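Local coordinates for protein Agap007691-pb (Anopheles gambiae, PDB 5C98) that is of unknown function but has the fold of the serpins, a family of mostly serine protease inhibitors, at residues Ser51-Leu56 with Leu169-Gly174. Sequence-based numbering, arbitrary orientation. Where two conformers were deposited one is given.
Sequences SMFYPL and LMLFSG
In the serpin fold of this chain, the turn at the end of helix 43-51 packs M52 and F53 against one face of the large central beta-sheet, and the row they meet belongs to strand 169-177. F53 is the main contributor from the turn, and its ring reaches between two leucines of the strand. L169 touches the ring with CD2, 3.8 Å from F53 CE1, while L171 meets the meta carbon across the ring from it, CD2 lying 3.9 Å from F53 CE2. Both methyls approach the phenyl obliquely, and the phenyl and the leucine branches come from opposite layers and overlap side by side. The leucines share one shape: CG lies anti to the backbone N (chi1 179° in L169 and -179° in L171), which carries both branched ends off the strand toward the turn. They sit two residues apart and so project from the same face, whereas M170 between them points away. M52 adds a lighter touch, its terminal CE lying 4.2 Å from L171 CD1; a bend at chi3 (-67°) turns this methyl toward the leucine. L171 thus receives both aromatic and thioether neighbours, through different methyls for the closest approach to each. The turn from S51 to Y54 is a type I beta turn, closed by Y54 N to S51 O at 3.0 Å, and it sets M52 and F53 at its two central positions. Alongside the turn, F117 of helix 111-119 also meets the F53 ring and touches M52, while V103 and V101 of the adjacent strand 95-104 touch L169 and L171. With 10.2 Å between F53 CA and L171 CA, the backbones stay well apart, and the layers are joined by buried apolar side chains through dispersion and exclusion of water.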
loop_
_atom_site.group_PDB
_atom_site.type_symbol
_atom_site.label_atom_id
_atom_site.label_comp_id
_atom_site.label_asym_id
_atom_site.label_seq_id
_atom_site.Cartn_x
_atom_site.Cartn_y
_atom_site.Cartn_z
ATOM N N SER A 51 10.954 9.378 -1.964
ATOM C CA SER A 51 12.222 9.764 -1.357
ATOM C C SER A 51 13.367 9.754 -2.357
ATOM O O SER A 51 14.390 10.414 -2.130
ATOM C CB SER A 51 12.576 8.788 -0.228
ATOM O OG SER A 51 11.889 9.091 0.960
ATOM N N MET A 52 13.253 8.969 -3.437
ATOM C CA MET A 52 14.307 8.953 -4.456
ATOM C C MET A 52 14.521 10.340 -5.033
ATOM O O MET A 52 15.619 10.655 -5.491
ATOM C CB MET A 52 13.957 7.971 -5.581
ATOM C CG MET A 52 13.754 6.545 -5.130
ATOM S SD MET A 52 13.696 5.377 -6.501
ATOM C CE MET A 52 12.159 5.880 -7.283
ATOM N N PHE A 53 13.486 11.177 -5.035
ATOM C CA PHE A 53 13.633 12.524 -5.574
ATOM C C PHE A 53 14.165 13.524 -4.556
ATOM O O PHE A 53 14.499 14.647 -4.932
ATOM C CB PHE A 53 12.274 12.978 -6.112
ATOM C CG PHE A 53 11.809 12.157 -7.261
ATOM C CD1 PHE A 53 12.178 12.498 -8.542
ATOM C CD2 PHE A 53 11.077 10.990 -7.060
ATOM C CE1 PHE A 53 11.777 11.729 -9.621
ATOM C CE2 PHE A 53 10.687 10.204 -8.145
ATOM C CZ PHE A 53 11.039 10.583 -9.419
ATOM N N TYR A 54 14.252 13.158 -3.276
ATOM C CA TYR A 54 14.713 14.103 -2.264
ATOM C C TYR A 54 16.070 14.702 -2.564
ATOM O O TYR A 54 16.221 15.919 -2.389
ATOM C CB TYR A 54 14.721 13.377 -0.920
ATOM C CG TYR A 54 15.204 14.137 0.291
ATOM C CD1 TYR A 54 14.492 15.232 0.769
ATOM C CD2 TYR A 54 16.287 13.689 1.020
ATOM C CE1 TYR A 54 14.880 15.883 1.897
ATOM C CE2 TYR A 54 16.697 14.337 2.149
ATOM C CZ TYR A 54 15.984 15.431 2.594
ATOM O OH TYR A 54 16.365 16.088 3.741
ATOM N N PRO A 55 17.067 13.947 -3.023
ATOM C CA PRO A 55 18.364 14.574 -3.330
ATOM C C PRO A 55 18.310 15.563 -4.483
ATOM O O PRO A 55 19.238 16.369 -4.621
ATOM C CB PRO A 55 19.267 13.376 -3.662
ATOM C CG PRO A 55 18.540 12.180 -3.162
ATOM C CD PRO A 55 17.106 12.490 -3.227
ATOM N N LEU A 56 17.272 15.514 -5.310
ATOM C CA LEU A 56 17.127 16.370 -6.482
ATOM C C LEU A 56 16.261 17.576 -6.208
ATOM O O LEU A 56 16.047 18.398 -7.095
ATOM C CB LEU A 56 16.487 15.559 -7.619
ATOM C CG LEU A 56 17.219 14.246 -7.909
ATOM C CD1 LEU A 56 16.788 13.666 -9.225
ATOM C CD2 LEU A 56 18.726 14.434 -7.904
ATOM N N LEU A 169 7.477 13.986 -16.145
ATOM C CA LEU A 169 8.000 13.121 -15.090
ATOM C C LEU A 169 6.833 12.510 -14.338
ATOM O O LEU A 169 6.007 13.244 -13.786
ATOM C CB LEU A 169 8.831 13.941 -14.112
ATOM C CG LEU A 169 9.422 13.198 -12.929
ATOM C CD1 LEU A 169 10.529 12.232 -13.377
ATOM C CD2 LEU A 169 10.008 14.197 -11.919
ATOM N N MET A 170 6.786 11.177 -14.260
ATOM C CA MET A 170 5.724 10.494 -13.537
ATOM C C MET A 170 6.285 9.300 -12.794
ATOM O O MET A 170 7.254 8.675 -13.233
ATOM C CB MET A 170 4.649 9.975 -14.480
ATOM C CG MET A 170 4.057 11.077 -15.354
ATOM S SD MET A 170 2.529 10.572 -16.167
ATOM C CE MET A 170 1.404 10.669 -14.797
ATOM N N LEU A 171 5.675 9.009 -11.645
ATOM C CA LEU A 171 6.149 7.983 -10.732
ATOM C C LEU A 171 5.044 6.966 -10.496
ATOM O O LEU A 171 3.864 7.325 -10.455
ATOM C CB LEU A 171 6.540 8.613 -9.377
ATOM C CG LEU A 171 7.085 7.684 -8.288
ATOM C CD1 LEU A 171 8.376 6.987 -8.730
ATOM C CD2 LEU A 171 7.301 8.514 -7.034
ATOM N N PHE A 172 5.417 5.698 -10.327
ATOM C CA PHE A 172 4.498 4.597 -10.092
ATOM C C PHE A 172 5.030 3.700 -8.990
ATOM O O PHE A 172 6.238 3.494 -8.887
ATOM C CB PHE A 172 4.268 3.815 -11.393
ATOM C CG PHE A 172 3.826 4.710 -12.497
ATOM C CD1 PHE A 172 2.475 4.965 -12.696
ATOM C CD2 PHE A 172 4.740 5.360 -13.294
ATOM C CE1 PHE A 172 2.082 5.844 -13.689
ATOM C CE2 PHE A 172 4.340 6.242 -14.258
ATOM C CZ PHE A 172 3.016 6.475 -14.464
ATOM N N SER A 173 4.117 3.199 -8.148
ATOM C CA SER A 173 4.441 2.267 -7.075
ATOM C C SER A 173 3.491 1.093 -7.167
ATOM O O SER A 173 2.273 1.288 -7.198
ATOM C CB SER A 173 4.221 2.953 -5.729
ATOM O OG SER A 173 4.081 1.973 -4.702
ATOM N N GLY A 174 4.029 -0.113 -7.192
ATOM C CA GLY A 174 3.231 -1.317 -7.054
ATOM C C GLY A 174 3.625 -2.068 -5.801
ATOM O O GLY A 174 4.811 -2.376 -5.648
#